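Local coordinates for conserved hypothetical protein TM1506 (Thermotoga maritima, PDB 1VK9), which is of unknown function but has a cytidine deaminase-like fold, binds zinc ions and belongs to the DUF1893 family, at residues R19-I24 and S31-S36; K49-L54 and K73-F78; K129-M134 and I141-S146. All blocks are in the same frame, centred on the assembly; numbering follows the deposited sequence.

Contact 1 (R19-I24 and S31-S36); sequences RSALKI and SLLAYS
In the cytidine deaminase-like fold of this protein, helix 15-27 packs on one face of the sheet, and here Ala21 meets Tyr35 and Leu33 of strand 32-35. The chain leaves the helix, turns and returns as the strand. The two short axes approach to 9.4 Å and run at 145°, so the directions are roughly opposed. Tyr35 carries much of the contact. Its CG lies anti to the backbone N (chi1 -173°), which turns the ring toward the helix, alongside Ala21. Ala21 CB sits over one ring face, 4.0 Å from the centroid, in a CH-pi contact. Ile24 crosses the tyrosine at about a right angle, and its CD1 comes within 3.9 Å of Tyr35 CE1. At the far end of the ring, Ser20 CB is near Tyr35 OH. Leu33, two residues before Tyr35 and on the same face of the strand, puts its CD2 methyl 4.0 Å from Ala21 CB. Ile24 CG2 borders the same methyl group more loosely. Ala21 also touches Leu65 and Ile67 of strand 65-68, so the helix rests on two neighbouring strands. With an alanine in place of Tyr35 the ring would be gone, and Ala21 CB and Ile24 CD1 would probably face a gap between helix and strand. The contact is largely apolar; shape and burial, rather than directed bonds, hold the helix against the sheet here.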
# COMPACT_ATOMS: atom_id res chain seq x y z
N ARG A 19 -0.83 -16.61 -1.70
CA ARG A 19 -1.59 -17.45 -2.63
C ARG A 19 -3.09 -17.37 -2.35
O ARG A 19 -3.88 -17.17 -3.26
CB ARG A 19 -1.12 -18.89 -2.55
CG ARG A 19 -0.97 -19.62 -3.88
CD ARG A 19 -0.64 -21.10 -3.70
NE ARG A 19 -0.17 -21.68 -4.95
N SER A 20 -3.47 -17.52 -1.08
CA SER A 20 -4.87 -17.48 -0.66
C SER A 20 -5.51 -16.12 -0.83
O SER A 20 -6.67 -16.01 -1.23
CB SER A 20 -4.99 -17.90 0.80
OG SER A 20 -4.97 -19.31 0.92
N ALA A 21 -4.78 -15.07 -0.50
CA ALA A 21 -5.31 -13.71 -0.57
C ALA A 21 -5.54 -13.32 -2.01
O ALA A 21 -6.49 -12.59 -2.31
CB ALA A 21 -4.38 -12.73 0.12
N LEU A 22 -4.67 -13.80 -2.90
CA LEU A 22 -4.74 -13.47 -4.32
C LEU A 22 -6.00 -14.09 -4.92
O LEU A 22 -6.72 -13.43 -5.67
CB LEU A 22 -3.48 -13.94 -5.07
CG LEU A 22 -2.12 -13.23 -4.88
CD1 LEU A 22 -0.96 -14.06 -5.45
CD2 LEU A 22 -2.10 -11.85 -5.48
N LYS A 23 -6.26 -15.35 -4.57
CA LYS A 23 -7.50 -16.04 -4.96
C LYS A 23 -8.76 -15.25 -4.57
O LYS A 23 -9.71 -15.23 -5.34
CB LYS A 23 -7.55 -17.46 -4.36
CG LYS A 23 -6.76 -18.51 -5.16
CD LYS A 23 -7.68 -19.68 -5.61
CE LYS A 23 -7.09 -21.08 -5.33
NZ LYS A 23 -6.34 -21.16 -4.03
N ILE A 24 -8.74 -14.60 -3.40
CA ILE A 24 -9.85 -13.76 -2.94
C ILE A 24 -9.91 -12.42 -3.70
O ILE A 24 -10.97 -12.04 -4.22
CB ILE A 24 -9.80 -13.56 -1.38
CG1 ILE A 24 -10.22 -14.86 -0.67
CG2 ILE A 24 -10.70 -12.41 -0.93
CD1 ILE A 24 -10.00 -14.85 0.86
N SER A 31 -10.03 -3.79 -5.10
CA SER A 31 -8.97 -2.83 -5.41
C SER A 31 -7.93 -2.70 -4.28
O SER A 31 -6.83 -2.17 -4.49
CB SER A 31 -9.55 -1.48 -5.84
OG SER A 31 -10.21 -0.81 -4.79
N LEU A 32 -8.31 -3.19 -3.09
CA LEU A 32 -7.49 -3.24 -1.88
C LEU A 32 -7.95 -4.38 -0.97
O LEU A 32 -9.14 -4.63 -0.82
CB LEU A 32 -7.56 -1.92 -1.13
CG LEU A 32 -6.72 -1.67 0.13
CD1 LEU A 32 -5.24 -1.93 -0.09
CD2 LEU A 32 -6.92 -0.24 0.63
N LEU A 33 -7.00 -5.08 -0.37
CA LEU A 33 -7.31 -6.15 0.56
C LEU A 33 -6.24 -6.21 1.64
O LEU A 33 -5.03 -6.11 1.32
CB LEU A 33 -7.38 -7.48 -0.19
CG LEU A 33 -7.41 -8.77 0.63
CD1 LEU A 33 -8.73 -8.93 1.32
CD2 LEU A 33 -7.18 -9.94 -0.27
N ALA A 34 -6.65 -6.35 2.90
CA ALA A 34 -5.71 -6.74 3.95
C ALA A 34 -6.10 -8.13 4.47
O ALA A 34 -7.28 -8.40 4.73
CB ALA A 34 -5.67 -5.74 5.05
N TYR A 35 -5.10 -9.01 4.58
CA TYR A 35 -5.33 -10.43 4.84
C TYR A 35 -4.41 -11.02 5.92
O TYR A 35 -3.19 -10.78 5.92
CB TYR A 35 -5.20 -11.21 3.53
CG TYR A 35 -5.56 -12.68 3.60
CD1 TYR A 35 -6.88 -13.11 3.45
CD2 TYR A 35 -4.57 -13.65 3.77
CE1 TYR A 35 -7.21 -14.46 3.49
CE2 TYR A 35 -4.89 -15.00 3.81
CZ TYR A 35 -6.22 -15.40 3.67
OH TYR A 35 -6.52 -16.75 3.70
N SER A 36 -4.98 -11.78 6.85
CA SER A 36 -4.20 -12.34 7.96
C SER A 36 -4.32 -13.86 8.07
O SER A 36 -3.76 -14.48 8.95
CB SER A 36 -4.61 -11.69 9.28
OG SER A 36 -5.92 -12.12 9.62

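Contact 2 (K49-L54 and K73-F78); sequences KPVVEL and KAAASF
This is a buried helix-helix contact between 49-54 and 73-78, near the centre of the folded molecule, where Val51 and Val52 pack against Ala75 and Phe78. The helices run side by side in nearly the same direction, with their short axes 10° apart in angle and 10.1 Å apart at closest approach. Val51 points toward the other helix and splits its two methyls between two partners. CG1, anti to the backbone N (chi1 178°), lies 3.5 Å from Phe78 CB and also borders the start of the ring. CG2 reaches Ala75 CB at 4.2 Å. Val52 sends its CG2 to the outer end of the ring, 4.0 Å from Phe78 CZ. Both valines meet the phenylalanine obliquely. Phe55 adds an edge-to-face contact with the same ring, and Ile141 and Val144 of helix 137-145 also touch Phe78. Ser77 OG bonds back to Lys73 O at 3.1 Å, which satisfies the hydroxyl of a buried residue within its own helix. Ser77 N reaches the same oxygen from the opposite face of the carbonyl plane. Ala74 N and Ala75 N hydrogen-bond an unidentified ligand. Near-parallel helices, packed here through two valines, an alanine and a phenylalanine, form a helical layer beside the sheet in the cytidine deaminase-like fold.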
# COMPACT_ATOMS: atom_id res chain seq x y z
N LYS A 49 -9.16 6.77 -1.59
CA LYS A 49 -10.24 6.66 -0.59
C LYS A 49 -10.13 5.38 0.28
O LYS A 49 -10.17 5.48 1.51
CB LYS A 49 -11.64 6.81 -1.22
CG LYS A 49 -12.80 7.15 -0.23
N PRO A 50 -9.98 4.20 -0.33
CA PRO A 50 -9.80 2.94 0.42
C PRO A 50 -8.54 2.85 1.31
O PRO A 50 -8.63 2.42 2.45
CB PRO A 50 -9.74 1.88 -0.69
CG PRO A 50 -9.34 2.62 -1.89
CD PRO A 50 -10.04 3.93 -1.78
N VAL A 51 -7.39 3.24 0.78
CA VAL A 51 -6.15 3.24 1.56
C VAL A 51 -6.32 4.11 2.81
O VAL A 51 -5.93 3.71 3.92
CB VAL A 51 -4.95 3.71 0.73
CG1 VAL A 51 -3.71 3.76 1.57
CG2 VAL A 51 -4.71 2.76 -0.43
N VAL A 52 -6.94 5.28 2.64
CA VAL A 52 -7.28 6.12 3.77
C VAL A 52 -8.30 5.42 4.69
O VAL A 52 -8.09 5.40 5.89
CB VAL A 52 -7.76 7.52 3.30
CG1 VAL A 52 -8.24 8.37 4.47
CG2 VAL A 52 -6.64 8.24 2.56
N GLU A 53 -9.38 4.85 4.14
CA GLU A 53 -10.35 4.10 4.95
C GLU A 53 -9.52 3.07 5.76
O GLU A 53 -9.59 3.06 6.99
CB GLU A 53 -11.47 3.43 4.09
CG GLU A 53 -12.62 4.34 3.59
CD GLU A 53 -13.75 3.62 2.80
OE1 GLU A 53 -14.61 2.96 3.46
OE2 GLU A 53 -13.83 3.72 1.53
N LEU A 54 -8.70 2.27 5.08
CA LEU A 54 -7.86 1.28 5.76
C LEU A 54 -6.98 1.89 6.87
O LEU A 54 -6.93 1.37 7.98
CB LEU A 54 -6.99 0.54 4.74
CG LEU A 54 -5.96 -0.48 5.24
CD1 LEU A 54 -6.60 -1.57 6.09
CD2 LEU A 54 -5.20 -1.10 4.06
N LYS A 73 3.42 6.55 -4.68
CA LYS A 73 4.07 7.08 -3.48
C LYS A 73 3.08 7.39 -2.34
O LYS A 73 3.36 7.12 -1.16
CB LYS A 73 4.85 8.33 -3.83
CG LYS A 73 6.12 8.46 -3.10
CD LYS A 73 6.78 9.77 -3.49
CE LYS A 73 7.82 10.10 -2.49
NZ LYS A 73 8.94 10.73 -3.13
N ALA A 74 1.94 7.97 -2.70
CA ALA A 74 0.94 8.29 -1.70
C ALA A 74 0.52 7.03 -0.93
O ALA A 74 0.68 7.02 0.29
CB ALA A 74 -0.22 8.97 -2.32
N ALA A 75 0.07 5.97 -1.61
CA ALA A 75 -0.32 4.70 -0.96
C ALA A 75 0.84 4.02 -0.26
O ALA A 75 0.68 3.47 0.84
CB ALA A 75 -0.94 3.74 -1.96
N ALA A 76 2.02 4.05 -0.88
CA ALA A 76 3.21 3.48 -0.25
C ALA A 76 3.42 4.09 1.15
O ALA A 76 3.68 3.36 2.11
CB ALA A 76 4.43 3.68 -1.11
N SER A 77 3.26 5.40 1.27
CA SER A 77 3.44 6.09 2.54
C SER A 77 2.46 5.58 3.59
O SER A 77 2.86 5.25 4.72
CB SER A 77 3.30 7.60 2.37
OG SER A 77 4.35 8.11 1.58
N PHE A 78 1.19 5.51 3.23
CA PHE A 78 0.19 5.00 4.16
C PHE A 78 0.53 3.57 4.57
O PHE A 78 0.62 3.25 5.77
CB PHE A 78 -1.20 5.08 3.55
CG PHE A 78 -1.81 6.44 3.61
CD1 PHE A 78 -2.43 6.89 4.77
CD2 PHE A 78 -1.77 7.28 2.52
CE1 PHE A 78 -2.98 8.15 4.83
CE2 PHE A 78 -2.34 8.54 2.57
CZ PHE A 78 -2.93 8.97 3.73

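Contact 3 (K129-M134 and I141-S146); sequences KLVLEM and IRIVLS
Ile143 faces three side chains of 129-134 and divides its branches among them. Its CG1 is anti to the backbone N (chi1 -153°), which carries CD1 outward to Leu130. There Ile143 CD1 and Leu130 CD1 meet at 4.0 Å, the two chains crossing at a slant. The other branch, Ile143 CG2, serves two neighbours. Val131 CG1 lies 4.2 Å from it, and the two side chains lie alongside, pointing opposite ways. Selenomethionine Met134 comes to the same methyl, its SE 4.0 Å from Ile143 CG2. Val131 CG1 is shared in turn, since it also lies 4.1 Å from Val144 CG2. Val144 is buried and also touches Leu48, whereas Leu130 and Ile143 are partly exposed. The contact therefore runs from the surface toward the interior. At the end of helix 137-145, Ser146 OG bonds to Ile143 O at 2.9 Å. The hydroxyl comes in bent to the carbonyl, at a C=O...donor angle of 126°, and tilted from its plane. The whole arrangement is a helical hairpin: helix 126-132 and helix 137-145 are joined by a short connection and held together by leucine, valine and isoleucine side chains, with the methionine, present as selenomethionine, packed on Ile143 close to the connection.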
# COMPACT_ATOMS: atom_id res chain seq x y z
N LYS A 129 1.53 13.63 -8.33
CA LYS A 129 2.27 14.86 -8.60
C LYS A 129 2.45 15.63 -7.31
O LYS A 129 3.55 16.13 -7.03
CB LYS A 129 1.61 15.75 -9.66
CG LYS A 129 2.44 17.00 -10.05
CD LYS A 129 1.82 17.78 -11.23
CE LYS A 129 1.95 19.31 -11.07
NZ LYS A 129 0.80 20.02 -11.70
N LEU A 130 1.38 15.73 -6.53
CA LEU A 130 1.43 16.40 -5.23
C LEU A 130 2.61 15.90 -4.37
O LEU A 130 3.41 16.70 -3.87
CB LEU A 130 0.10 16.22 -4.51
CG LEU A 130 -0.05 16.85 -3.12
CD1 LEU A 130 0.30 18.37 -3.14
CD2 LEU A 130 -1.45 16.58 -2.55
N VAL A 131 2.73 14.58 -4.21
CA VAL A 131 3.69 14.02 -3.27
C VAL A 131 5.01 13.63 -3.91
O VAL A 131 5.92 13.14 -3.20
CB VAL A 131 3.10 12.81 -2.50
CG1 VAL A 131 1.81 13.21 -1.80
CG2 VAL A 131 2.87 11.62 -3.43
N LEU A 132 5.13 13.84 -5.23
CA LEU A 132 6.29 13.35 -6.00
C LEU A 132 7.64 13.84 -5.49
O LEU A 132 8.53 13.03 -5.31
CB LEU A 132 6.15 13.64 -7.51
CG LEU A 132 7.29 13.22 -8.46
CD1 LEU A 132 7.19 11.76 -8.90
CD2 LEU A 132 7.35 14.13 -9.68
N GLU A 133 7.80 15.14 -5.26
CA GLU A 133 9.09 15.61 -4.76
C GLU A 133 9.16 15.76 -3.18
O GLU A 133 10.02 16.44 -2.63
CB GLU A 133 9.71 16.77 -5.64
CG GLU A 133 9.99 16.45 -7.15
CD GLU A 133 11.33 15.73 -7.55
OE1 GLU A 133 12.39 15.88 -6.88
OE2 GLU A 133 11.37 15.02 -8.60
N MSE A 134 8.27 15.06 -2.48
CA MSE A 134 8.28 15.00 -1.03
C MSE A 134 8.98 13.73 -0.54
O MSE A 134 8.80 12.67 -1.12
CB MSE A 134 6.87 14.99 -0.52
CG MSE A 134 6.21 16.33 -0.54
SE MSE A 134 4.34 16.28 0.10
CE MSE A 134 4.72 15.93 2.02
N ILE A 141 1.38 11.36 4.23
CA ILE A 141 0.14 11.02 4.91
C ILE A 141 -0.61 12.30 5.41
O ILE A 141 -1.79 12.50 5.13
CB ILE A 141 0.46 10.05 6.11
CG1 ILE A 141 0.79 8.64 5.62
CG2 ILE A 141 -0.70 9.94 7.09
CD1 ILE A 141 1.69 7.83 6.55
N ARG A 142 0.08 13.15 6.14
CA ARG A 142 -0.53 14.38 6.62
C ARG A 142 -1.11 15.20 5.43
O ARG A 142 -2.29 15.55 5.45
CB ARG A 142 0.46 15.16 7.53
CG ARG A 142 0.25 16.71 7.62
CD ARG A 142 0.95 17.43 8.83
NE ARG A 142 1.12 16.51 9.96
CZ ARG A 142 2.20 15.77 10.20
NH1 ARG A 142 3.27 15.85 9.41
NH2 ARG A 142 2.23 14.96 11.25
N ILE A 143 -0.34 15.49 4.39
CA ILE A 143 -0.86 16.31 3.30
C ILE A 143 -1.99 15.61 2.55
O ILE A 143 -2.96 16.27 2.17
CB ILE A 143 0.25 16.82 2.32
CG1 ILE A 143 -0.20 18.13 1.66
CG2 ILE A 143 0.56 15.80 1.24
CD1 ILE A 143 0.88 18.86 0.82
N VAL A 144 -1.91 14.30 2.35
CA VAL A 144 -2.99 13.61 1.65
C VAL A 144 -4.29 13.69 2.45
O VAL A 144 -5.36 13.94 1.89
CB VAL A 144 -2.66 12.16 1.28
CG1 VAL A 144 -3.91 11.42 0.80
CG2 VAL A 144 -1.59 12.13 0.21
N LEU A 145 -4.20 13.50 3.76
CA LEU A 145 -5.38 13.57 4.61
C LEU A 145 -6.06 14.94 4.56
O LEU A 145 -7.28 15.04 4.69
CB LEU A 145 -5.05 13.19 6.05
CG LEU A 145 -4.73 11.71 6.23
CD1 LEU A 145 -4.30 11.44 7.66
CD2 LEU A 145 -5.92 10.84 5.86
N SER A 146 -5.27 15.98 4.33
CA SER A 146 -5.82 17.31 4.28
C SER A 146 -6.50 17.58 2.92
O SER A 146 -6.80 18.73 2.59
CB SER A 146 -4.74 18.35 4.60
OG SER A 146 -3.98 18.66 3.45

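In the fold
From the N terminus, contact 1 comes first, closing the short turn between helix 15-27 and strand 32-35. Contact 2 then closes a longer excursion, from helix 49-57 through strands 65-68 and 70-71 to helix 73-82. Contact 3 closes the brief connection between the last two helices. The three follow in series, and none encloses or crosses another. Contacts 1 and 2 meet through Leu32, whose CD2 packs on Pro50, Val51 and Leu54. Contacts 2 and 3 join where Lys73 NZ reaches the carbonyl oxygens of Leu132 and Met134. Contacts 1 and 3 do not touch and lie on opposite sides of the chain's centre, with contact 2 bridging them.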